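Local coordinates for conserved domain protein (Streptococcus pneumoniae, PDB 2FI0) that is of unknown function but folds as a small, mainly helical DUF1858-family domain whose two chain ends pair as short parallel strands, at residues 3-15 with 69-81. Residues are numbered along the deposited sequence; the frame is centred on the assembly and turned at random.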
# COMPACT_ATOMS: atom_id res chain seq x y z
N VAL A 3 -17.28 -2.85 -15.03
CA VAL A 3 -17.17 -1.99 -13.81
C VAL A 3 -16.14 -2.52 -12.82
O VAL A 3 -15.89 -3.73 -12.74
CB VAL A 3 -18.54 -1.84 -13.09
CG1 VAL A 3 -19.64 -1.48 -14.08
CG2 VAL A 3 -18.91 -3.10 -12.30
N VAL A 4 -15.55 -1.62 -12.04
CA VAL A 4 -14.58 -2.02 -11.03
C VAL A 4 -15.31 -2.40 -9.74
O VAL A 4 -16.20 -1.68 -9.26
CB VAL A 4 -13.52 -0.95 -10.78
CG1 VAL A 4 -12.51 -1.44 -9.77
CG2 VAL A 4 -12.85 -0.59 -12.10
N MET A 5 -14.92 -3.54 -9.20
CA MET A 5 -15.63 -4.17 -8.10
C MET A 5 -14.65 -4.74 -7.07
O MET A 5 -14.87 -4.63 -5.86
CB MET A 5 -16.50 -5.30 -8.66
CG MET A 5 -17.62 -5.74 -7.74
SD MET A 5 -18.88 -4.50 -7.41
CE MET A 5 -19.15 -3.76 -9.02
N ASP A 6 -13.58 -5.34 -7.57
CA ASP A 6 -12.59 -5.99 -6.74
C ASP A 6 -11.26 -5.26 -6.93
O ASP A 6 -11.10 -4.44 -7.85
CB ASP A 6 -12.48 -7.47 -7.16
CG ASP A 6 -13.82 -8.19 -7.16
OD1 ASP A 6 -14.69 -7.83 -6.33
OD2 ASP A 6 -14.02 -9.13 -7.98
N ASN A 7 -10.32 -5.55 -6.04
CA ASN A 7 -8.95 -5.05 -6.17
C ASN A 7 -8.83 -3.52 -6.10
O ASN A 7 -8.04 -2.91 -6.79
CB ASN A 7 -8.29 -5.64 -7.44
CG ASN A 7 -8.18 -7.17 -7.39
OD1 ASN A 7 -7.51 -7.73 -6.52
ND2 ASN A 7 -8.87 -7.84 -8.31
N ILE A 8 -9.61 -2.92 -5.20
CA ILE A 8 -9.58 -1.48 -4.95
C ILE A 8 -8.66 -1.24 -3.75
O ILE A 8 -8.81 -1.90 -2.72
CB ILE A 8 -11.01 -0.94 -4.68
CG1 ILE A 8 -11.88 -1.10 -5.92
CG2 ILE A 8 -10.97 0.51 -4.22
CD1 ILE A 8 -13.36 -1.03 -5.61
N ILE A 9 -7.71 -0.32 -3.91
CA ILE A 9 -6.76 0.02 -2.86
C ILE A 9 -6.91 1.49 -2.51
O ILE A 9 -6.83 2.36 -3.36
CB ILE A 9 -5.31 -0.32 -3.27
CG1 ILE A 9 -5.17 -1.84 -3.34
CG2 ILE A 9 -4.30 0.29 -2.26
CD1 ILE A 9 -3.85 -2.34 -3.89
N ASP A 10 -7.14 1.75 -1.23
CA ASP A 10 -7.28 3.09 -0.71
C ASP A 10 -5.93 3.48 -0.10
O ASP A 10 -5.45 2.83 0.83
CB ASP A 10 -8.41 3.11 0.33
CG ASP A 10 -8.82 4.51 0.73
OD1 ASP A 10 -7.99 5.43 0.66
OD2 ASP A 10 -10.00 4.69 1.14
N VAL A 11 -5.31 4.53 -0.64
CA VAL A 11 -3.99 4.94 -0.17
C VAL A 11 -4.10 5.83 1.07
O VAL A 11 -3.08 6.26 1.60
CB VAL A 11 -3.15 5.65 -1.30
CG1 VAL A 11 -2.87 4.69 -2.44
CG2 VAL A 11 -3.84 6.92 -1.82
N SER A 12 -5.32 6.10 1.52
CA SER A 12 -5.55 6.98 2.66
C SER A 12 -5.85 6.26 3.97
O SER A 12 -6.05 6.92 4.97
CB SER A 12 -6.67 7.97 2.37
OG SER A 12 -7.95 7.36 2.45
N ILE A 13 -5.87 4.93 3.97
CA ILE A 13 -6.13 4.14 5.17
C ILE A 13 -4.83 3.44 5.60
O ILE A 13 -3.89 3.34 4.81
CB ILE A 13 -7.28 3.10 4.95
CG1 ILE A 13 -6.89 2.03 3.92
CG2 ILE A 13 -8.58 3.81 4.52
CD1 ILE A 13 -7.86 0.89 3.85
N PRO A 14 -4.75 2.96 6.86
CA PRO A 14 -3.53 2.31 7.34
C PRO A 14 -3.06 1.14 6.47
O PRO A 14 -3.87 0.36 6.01
CB PRO A 14 -3.91 1.81 8.75
CG PRO A 14 -4.99 2.74 9.18
CD PRO A 14 -5.77 3.05 7.93
N VAL A 15 -1.76 1.04 6.25
CA VAL A 15 -1.22 0.02 5.34
C VAL A 15 -1.61 -1.41 5.77
O VAL A 15 -1.86 -2.27 4.91
CB VAL A 15 0.32 0.13 5.19
CG1 VAL A 15 0.85 -0.99 4.32
CG2 VAL A 15 0.68 1.44 4.55
N THR A 69 2.46 1.37 -10.38
CA THR A 69 2.79 -0.02 -10.05
C THR A 69 1.53 -0.80 -9.66
O THR A 69 1.31 -1.91 -10.14
CB THR A 69 3.83 -0.08 -8.91
OG1 THR A 69 4.97 0.70 -9.28
CG2 THR A 69 4.26 -1.52 -8.66
N LEU A 70 0.71 -0.20 -8.81
CA LEU A 70 -0.52 -0.84 -8.40
C LEU A 70 -1.47 -1.06 -9.56
O LEU A 70 -2.01 -2.16 -9.72
CB LEU A 70 -1.20 -0.05 -7.27
CG LEU A 70 -0.51 -0.10 -5.90
CD1 LEU A 70 -1.18 0.88 -4.92
CD2 LEU A 70 -0.51 -1.52 -5.33
N GLU A 71 -1.67 -0.04 -10.40
CA GLU A 71 -2.48 -0.20 -11.61
C GLU A 71 -1.93 -1.28 -12.55
O GLU A 71 -2.69 -2.07 -13.07
CB GLU A 71 -2.65 1.12 -12.34
CG GLU A 71 -3.43 2.15 -11.53
CD GLU A 71 -3.71 3.43 -12.30
OE1 GLU A 71 -2.90 3.82 -13.17
OE2 GLU A 71 -4.75 4.06 -12.02
N ALA A 72 -0.62 -1.31 -12.75
CA ALA A 72 0.04 -2.34 -13.58
C ALA A 72 -0.13 -3.77 -13.06
O ALA A 72 0.07 -4.71 -13.80
CB ALA A 72 1.52 -2.05 -13.71
N ASN A 73 -0.44 -3.94 -11.78
CA ASN A 73 -0.65 -5.26 -11.20
C ASN A 73 -2.14 -5.56 -10.93
O ASN A 73 -2.47 -6.50 -10.22
CB ASN A 73 0.18 -5.39 -9.93
CG ASN A 73 1.67 -5.54 -10.22
OD1 ASN A 73 2.14 -6.63 -10.56
ND2 ASN A 73 2.42 -4.43 -10.10
N GLY A 74 -3.03 -4.76 -11.50
CA GLY A 74 -4.46 -5.08 -11.51
C GLY A 74 -5.34 -4.29 -10.55
O GLY A 74 -6.56 -4.54 -10.48
N TYR A 75 -4.77 -3.35 -9.82
CA TYR A 75 -5.52 -2.63 -8.80
C TYR A 75 -6.05 -1.30 -9.31
O TYR A 75 -5.47 -0.67 -10.17
CB TYR A 75 -4.67 -2.44 -7.55
CG TYR A 75 -4.26 -3.75 -6.92
CD1 TYR A 75 -5.09 -4.39 -6.00
CD2 TYR A 75 -3.06 -4.35 -7.26
CE1 TYR A 75 -4.72 -5.60 -5.43
CE2 TYR A 75 -2.69 -5.56 -6.70
CZ TYR A 75 -3.52 -6.18 -5.79
OH TYR A 75 -3.15 -7.37 -5.21
N GLU A 76 -7.17 -0.88 -8.73
CA GLU A 76 -7.71 0.44 -8.89
C GLU A 76 -7.45 1.22 -7.61
O GLU A 76 -7.79 0.76 -6.54
CB GLU A 76 -9.21 0.35 -9.15
CG GLU A 76 -9.73 1.47 -10.01
CD GLU A 76 -9.20 1.38 -11.44
OE1 GLU A 76 -9.40 0.33 -12.10
OE2 GLU A 76 -8.57 2.36 -11.88
N VAL A 77 -6.88 2.42 -7.74
CA VAL A 77 -6.45 3.18 -6.60
C VAL A 77 -7.43 4.30 -6.26
O VAL A 77 -7.88 5.01 -7.13
CB VAL A 77 -5.06 3.76 -6.86
CG1 VAL A 77 -4.60 4.58 -5.67
CG2 VAL A 77 -4.08 2.62 -7.16
N ILE A 78 -7.74 4.46 -4.98
CA ILE A 78 -8.59 5.56 -4.52
C ILE A 78 -7.93 6.25 -3.35
O ILE A 78 -6.90 5.80 -2.87
CB ILE A 78 -10.03 5.08 -4.16
CG1 ILE A 78 -10.03 4.13 -2.96
CG2 ILE A 78 -10.68 4.38 -5.37
CD1 ILE A 78 -11.43 3.77 -2.48
N GLY A 79 -8.52 7.36 -2.90
CA GLY A 79 -8.03 8.09 -1.74
C GLY A 79 -6.84 9.00 -1.97
O GLY A 79 -6.20 9.44 -1.01
N LEU A 80 -6.54 9.28 -3.23
CA LEU A 80 -5.49 10.23 -3.63
C LEU A 80 -5.84 11.67 -3.25
O LEU A 80 -7.02 11.99 -3.10
CB LEU A 80 -5.33 10.19 -5.16
CG LEU A 80 -4.30 9.30 -5.89
CD1 LEU A 80 -3.43 8.51 -4.98
CD2 LEU A 80 -4.97 8.37 -6.87
N ASP A 81 -4.83 12.53 -3.12
CA ASP A 81 -5.06 13.98 -2.93
C ASP A 81 -5.62 14.61 -4.22
O ASP A 81 -5.54 14.02 -5.31
CB ASP A 81 -3.77 14.73 -2.55
CG ASP A 81 -3.29 14.41 -1.13
OD1 ASP A 81 -4.04 13.79 -0.35
OD2 ASP A 81 -2.15 14.80 -0.79
O HOH W 1 -9.44 -3.68 -9.87
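Ile9 carries CG1 beside its backbone N, chi1 -68°, and Tyr75 turns CG the same way, chi1 -62°. These torsions set Ile9 CD1 over one face of the Tyr75 ring in a CH-pi contact. The motif is a two-stranded parallel sheet. It joins strand 8-10, near the N-terminus, to strand 76-78, near the C-terminus, and all the helices lie in the chain between them. Four backbone hydrogen bonds hold the pair: Glu76 N to Asn7 O at 2.9 Å, Ile9 N to Glu76 O at 2.8 Å, Ile78 N to Ile9 O and Val11 N to Ile78 O. Ile9 N and O both face strand 76-78 and bond to Glu76 and Ile78, the residues on either side of its bridge partner Val77.

The face with Ile9 and Val77 looks onto the helices. Ile9 CD1 also meets Leu70 CD2 at 3.7 Å, and the two side chains cross at about a right angle. Val25, Val18 and Leu52 add to this core. Val11 CG1 touches Val77 CG1 at 3.7 Å. Tyr75 OH is hydrogen-bonded to Glu24 OE2. Asn7 OD1 lies 3.7 Å from Tyr75 CE1, with the amide nearly perpendicular to the ring.

On the other face, Ile8 CG2 packs against Ile78 CD1, and Val4 CG1 rests on Glu76 CB. A Schellman motif with Gly74 as C-prime residue ends helix 63-72 and leads into strand 76-78. At the end of strand 8-10, Asp10 starts an Asx turn. There Asp10 OD1 accepts from Ser12 N at 2.9 Å and from Ser12 OG at 2.6 Å, both on one face of the carboxylate.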